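Local structure of polymerase X (Deinococcus radiodurans, 2W9M) at residues Glu86-Ala89 with Gly90-Pro94; Ala236-Pro239 with Ala240-Gly244; Thr314-Pro318 with Ala319-Thr323. The protein probably catalyses the addition of deoxyribonucleotides from their triphosphates to a growing DNA strand, and also carries a cluster of zinc ions. All coordinates share one frame; numbering follows the deposited sequence.

Contact 1: Glu86-Ala89 with Gly90-Pro94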
# COMPACT_ATOMS: atom_id res chain seq x y z
N GLU A 86 18.14 -8.18 -7.71
CA GLU A 86 17.15 -8.91 -6.92
C GLU A 86 17.05 -8.35 -5.51
O GLU A 86 15.96 -8.24 -4.95
CB GLU A 86 17.50 -10.40 -6.88
CG GLU A 86 17.61 -11.05 -8.25
CD GLU A 86 16.32 -10.99 -9.04
OE1 GLU A 86 15.63 -9.95 -9.01
OE2 GLU A 86 15.98 -12.00 -9.70
N ALA A 87 18.19 -7.99 -4.94
CA ALA A 87 18.23 -7.35 -3.63
C ALA A 87 17.41 -6.07 -3.66
O ALA A 87 16.59 -5.83 -2.78
CB ALA A 87 19.66 -7.05 -3.22
N ALA A 88 17.62 -5.26 -4.69
CA ALA A 88 16.92 -3.99 -4.82
C ALA A 88 15.40 -4.16 -4.97
O ALA A 88 14.62 -3.37 -4.44
CB ALA A 88 17.47 -3.19 -5.99
N ALA A 89 14.98 -5.20 -5.69
CA ALA A 89 13.56 -5.46 -5.87
C ALA A 89 12.88 -5.66 -4.52
O ALA A 89 11.71 -5.31 -4.34
CB ALA A 89 13.33 -6.66 -6.76
N GLY A 90 13.62 -6.22 -3.56
CA GLY A 90 13.07 -6.51 -2.25
C GLY A 90 13.18 -5.37 -1.26
O GLY A 90 12.51 -5.38 -0.22
N GLN A 91 14.01 -4.38 -1.58
CA GLN A 91 14.26 -3.29 -0.65
C GLN A 91 13.53 -2.01 -1.03
O GLN A 91 13.08 -1.26 -0.16
CB GLN A 91 15.76 -3.01 -0.55
CG GLN A 91 16.55 -4.19 -0.00
CD GLN A 91 18.03 -3.92 -0.01
OE1 GLN A 91 18.46 -2.77 -0.01
NE2 GLN A 91 18.82 -4.98 -0.01
N LEU A 92 13.42 -1.76 -2.33
CA LEU A 92 12.82 -0.53 -2.83
C LEU A 92 11.30 -0.48 -2.64
O LEU A 92 10.64 -1.52 -2.60
CB LEU A 92 13.19 -0.33 -4.30
CG LEU A 92 14.67 -0.03 -4.55
CD1 LEU A 92 14.96 0.04 -6.04
CD2 LEU A 92 15.10 1.26 -3.85
N PRO A 93 10.75 0.73 -2.49
CA PRO A 93 9.31 0.94 -2.33
C PRO A 93 8.57 0.51 -3.59
O PRO A 93 9.10 0.67 -4.68
CB PRO A 93 9.19 2.45 -2.15
CG PRO A 93 10.55 2.92 -1.75
CD PRO A 93 11.50 2.00 -2.44
N PRO A 94 7.35 -0.01 -3.44
CA PRO A 94 6.52 -0.48 -4.56
C PRO A 94 6.33 0.58 -5.64
O PRO A 94 6.43 0.27 -6.82
CB PRO A 94 5.17 -0.78 -3.89
CG PRO A 94 5.52 -1.09 -2.48
CD PRO A 94 6.67 -0.20 -2.14

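Contact 2: Ala236-Pro239 with Ala240-Gly244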
# COMPACT_ATOMS: atom_id res chain seq x y z
N ALA A 236 -23.35 2.64 -13.79
CA ALA A 236 -24.69 2.11 -13.88
C ALA A 236 -25.66 3.13 -13.31
O ALA A 236 -25.41 3.71 -12.26
CB ALA A 236 -24.80 0.80 -13.11
N CYS A 237 -26.76 3.36 -14.03
CA CYS A 237 -27.74 4.35 -13.60
C CYS A 237 -29.13 3.74 -13.41
O CYS A 237 -29.39 2.62 -13.83
CB CYS A 237 -27.78 5.52 -14.57
SG CYS A 237 -27.42 5.07 -16.29
N ALA A 238 -30.01 4.51 -12.77
CA ALA A 238 -31.36 4.05 -12.45
C ALA A 238 -32.24 5.25 -12.10
O ALA A 238 -31.73 6.31 -11.74
CB ALA A 238 -31.31 3.08 -11.28
N PRO A 239 -33.56 5.08 -12.22
CA PRO A 239 -34.50 6.11 -11.76
C PRO A 239 -34.37 6.27 -10.25
O PRO A 239 -33.99 5.32 -9.58
CB PRO A 239 -35.87 5.51 -12.10
CG PRO A 239 -35.60 4.51 -13.16
CD PRO A 239 -34.25 3.95 -12.86
N ALA A 240 -34.69 7.45 -9.73
CA ALA A 240 -34.56 7.72 -8.31
C ALA A 240 -35.21 6.64 -7.44
O ALA A 240 -34.74 6.35 -6.35
CB ALA A 240 -35.13 9.09 -7.97
N GLU A 241 -36.29 6.05 -7.95
CA GLU A 241 -37.06 5.07 -7.18
C GLU A 241 -36.45 3.68 -7.19
O GLU A 241 -36.86 2.81 -6.41
CB GLU A 241 -38.50 5.00 -7.69
CG GLU A 241 -39.27 6.30 -7.56
CD GLU A 241 -39.24 6.86 -6.15
OE1 GLU A 241 -39.54 6.11 -5.20
OE2 GLU A 241 -38.91 8.05 -6.00
N ALA A 242 -35.48 3.46 -8.07
CA ALA A 242 -34.83 2.16 -8.18
C ALA A 242 -33.40 2.20 -7.67
O ALA A 242 -32.78 1.15 -7.48
CB ALA A 242 -34.86 1.68 -9.62
N ARG A 243 -32.89 3.40 -7.42
CA ARG A 243 -31.50 3.58 -7.02
C ARG A 243 -31.08 2.61 -5.91
O ARG A 243 -30.02 1.99 -5.99
CB ARG A 243 -31.22 5.02 -6.60
CG ARG A 243 -29.89 5.19 -5.86
CD ARG A 243 -28.70 4.83 -6.74
NE ARG A 243 -28.20 6.00 -7.44
CZ ARG A 243 -27.16 6.72 -7.03
NH1 ARG A 243 -26.48 6.38 -5.94
NH2 ARG A 243 -26.79 7.78 -7.73
N GLY A 244 -31.91 2.47 -4.89
CA GLY A 244 -31.61 1.59 -3.77
C GLY A 244 -31.30 0.16 -4.20
O GLY A 244 -30.40 -0.47 -3.64

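Contact 3: Thr314-Pro318 with Ala319-Thr323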
# COMPACT_ATOMS: atom_id res chain seq x y z
N THR A 314 -21.68 -10.90 13.93
CA THR A 314 -20.83 -10.94 15.11
C THR A 314 -19.97 -9.68 15.21
O THR A 314 -19.50 -9.31 16.28
CB THR A 314 -19.90 -12.17 15.05
OG1 THR A 314 -20.65 -13.34 15.38
CG2 THR A 314 -18.74 -12.03 16.01
N LEU A 315 -19.79 -9.01 14.07
CA LEU A 315 -18.89 -7.87 13.97
C LEU A 315 -19.55 -6.55 14.38
O LEU A 315 -20.77 -6.42 14.33
CB LEU A 315 -18.34 -7.77 12.55
CG LEU A 315 -17.69 -9.05 12.03
CD1 LEU A 315 -17.30 -8.91 10.57
CD2 LEU A 315 -16.49 -9.42 12.89
N PRO A 316 -18.72 -5.57 14.77
CA PRO A 316 -19.18 -4.27 15.27
C PRO A 316 -20.01 -3.49 14.25
O PRO A 316 -19.89 -3.70 13.05
CB PRO A 316 -17.88 -3.52 15.55
CG PRO A 316 -16.86 -4.58 15.74
CD PRO A 316 -17.25 -5.68 14.81
N ASP A 317 -20.87 -2.61 14.76
CA ASP A 317 -21.60 -1.67 13.93
C ASP A 317 -20.59 -0.76 13.26
O ASP A 317 -19.58 -0.39 13.87
CB ASP A 317 -22.58 -0.86 14.80
CG ASP A 317 -23.40 0.14 14.00
OD1 ASP A 317 -22.82 1.13 13.50
OD2 ASP A 317 -24.63 -0.05 13.90
N PRO A 318 -20.83 -0.40 11.99
CA PRO A 318 -19.90 0.46 11.25
C PRO A 318 -19.47 1.69 12.04
O PRO A 318 -18.30 2.10 11.95
CB PRO A 318 -20.73 0.87 10.03
CG PRO A 318 -21.64 -0.28 9.81
CD PRO A 318 -21.98 -0.81 11.17
N ALA A 319 -20.38 2.27 12.81
CA ALA A 319 -20.09 3.48 13.57
C ALA A 319 -19.10 3.25 14.71
O ALA A 319 -18.62 4.21 15.32
CB ALA A 319 -21.38 4.09 14.10
N GLU A 320 -18.79 1.99 14.99
CA GLU A 320 -17.82 1.65 16.04
C GLU A 320 -16.43 1.35 15.46
O GLU A 320 -15.45 1.31 16.20
CB GLU A 320 -18.29 0.43 16.83
CG GLU A 320 -19.62 0.61 17.54
CD GLU A 320 -20.11 -0.69 18.18
OE1 GLU A 320 -20.27 -1.70 17.45
OE2 GLU A 320 -20.34 -0.69 19.40
N LEU A 321 -16.36 1.14 14.15
CA LEU A 321 -15.12 0.73 13.51
C LEU A 321 -14.12 1.88 13.36
O LEU A 321 -14.49 3.05 13.37
CB LEU A 321 -15.40 0.10 12.14
CG LEU A 321 -16.26 -1.18 12.13
CD1 LEU A 321 -16.57 -1.60 10.71
CD2 LEU A 321 -15.58 -2.30 12.88
N VAL A 322 -12.84 1.53 13.23
CA VAL A 322 -11.78 2.53 13.12
C VAL A 322 -11.97 3.41 11.88
O VAL A 322 -12.50 2.96 10.86
CB VAL A 322 -10.39 1.86 13.10
CG1 VAL A 322 -10.25 0.93 11.90
CG2 VAL A 322 -9.29 2.90 13.11
N THR A 323 -11.55 4.66 11.98
CA THR A 323 -11.56 5.58 10.85
C THR A 323 -10.22 6.28 10.76
O THR A 323 -9.42 6.23 11.69
CB THR A 323 -12.66 6.64 10.98
OG1 THR A 323 -12.35 7.51 12.08
CG2 THR A 323 -14.01 5.99 11.22

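Contact 1: Glu86-Ala89 with Gly90-Pro94
The carboxamide of Gln91 turns one of its flat faces toward Ala87, and within 86-94 the touches all reach it from that face. The methyl of Ala87 lies below the plane near the amide nitrogen, its CB 3.9 Å from Gln91 NE2, and the carbonyl oxygen of Ala87 lies under the same face farther in, 3.2 Å from Gln91 CG. Gln91 OE1 itself accepts the backbone N-H of Tyr370, a partner outside the helix. With CG beside the backbone N (chi1 -62°) and the chain extended beyond it, Gln91 brings its amide back over the preceding turn. A leucine here would lack OE1, which would probably leave the N-H of Tyr370 without its mate.

Behind this side chain the helix 83-91 runs out. Gly90 N makes only weak bonds, at 3.4 Å to Glu86 O and 3.1 Å to Ala87 O. Ala88 O then gathers two donors: Leu92 N at 2.9 Å, nearly straight at 165° and close to the carbonyl plane, and Gln91 N at 3.1 Å, approaching from above that plane. The same oxygen is flanked by the leucine side chain, with Leu92 CG 3.3 Å away, while Leu92 CD1 rests 4.1 Å from Ala88 CB.

Leu92 has an extended backbone, which ends the helix, and Pro93 is the N-cap of the next one, 94-99. This helix-to-helix corner abuts the zinc site: Gly90 O is hydrogen-bonded to ND1 of the zinc ligand His428, which places the helix end in the second shell of the zinc cluster of the PHP domain, where it is likely to hold the imidazole of His428 in its orientation.

Contact 2: Ala236-Pro239 with Ala240-Gly244
A type I beta turn followed by a helix start carries the chain from strand 231-238 into helix 243-249, a strand-to-helix connection consistent with the palm of a family X polymerase. Its four residues run from Pro239 to Ala242, and the closing bond is Ala242 N to Pro239 O at 2.8 Å, with an N-H...O angle of 157°. The donor reaches that oxygen from above the carbonyl plane. A second, weak bond comes to Pro239 O from Arg243 N at 3.1 Å, so one carbonyl gathers the last turn amide and the first amide of the helix.

Backbone bonds anchor both ends of the turn: Ala236 is tied to Leu200 and Ala238 to Gly204, while Glu241 and Gly244 are both bonded to the backbone of Thr284. Arg243 has CG anti to its amide nitrogen (chi1 166°) and then bends at chi2 and chi3; this path takes the side chain along Thr201 and Thr203 of strand 194-203, where NH2 is hydrogen-bonded to Ser181 O.

Inside the bend the apolar contacts are made by methyl groups and the proline ring. Ala238 points its CB toward the turn, and the residue also touches Leu246 of the following helix. The CB of Ala242 meets it from the far side of the bend, 4.2 Å from Ala238 CB. The same methyl of Ala242 also stands over the flat of the proline ring, directly above one corner, with its CB 4.0 Å from Pro239 CD.

Contact 3: Thr314-Pro318 with Ala319-Thr323
Asp317 and Glu320 reach past each other across a short 3-10 turn, each carboxylate taking a backbone N-H from the other end of the contact. Asp317 has CG opposite its own nitrogen (chi1 -180°), which turns OD1 forward to Ala319 N at 2.8 Å; the bond is nearly straight at 163° and uses the anti lone pair. This is an Asx turn. Glu320, extended beyond CG, leads back, and its OE1 meets Asp317 N at 2.9 Å, also on the anti side and slightly out of the carboxylate plane. The reciprocal pattern resembles a capping box, with the aspartate bonding one residue earlier than in the classical form.

Between them the backbone closes through Glu320 N to Asp317 O at 2.7 Å and Leu321 N to Pro318 O at 3.1 Å, the i to i+3 spacing of a 3-10 turn.

On the apolar side Pro316 and Leu321 cross at about a right angle, Leu321 CD2 lying 3.7 Å from Pro316 CB. Tyr303 touches Leu321 and bonds through its OH to Pro316 O, tying the turn to a neighbouring loop.

Asp317 OD1 and Glu320 OE1 stay 5.5 Å apart, and each faces an N-H at the start of the turn, an environment likely to ease the mutual repulsion of the two acids and keep both ionised.

From the N terminus, contact 1 comes first, where helix 83-91 turns into helix 94-99 beside the zinc site. Contact 2 follows, joining strand 231-238 to helix 243-249, and contact 3 lies last, in the long connection between helix 287-293 and strand 329-333, the first strand of the seven-stranded parallel sheet. Each closes its own short turn before the next opens, so none nests within or crosses another. They do not touch: contacts 1 and 2 have centres about 47 Å apart, on opposite sides of the chain's centre, and contacts 2 and 3 are about 28 Å apart between centres. The series therefore samples widely separated parts of an extended molecule.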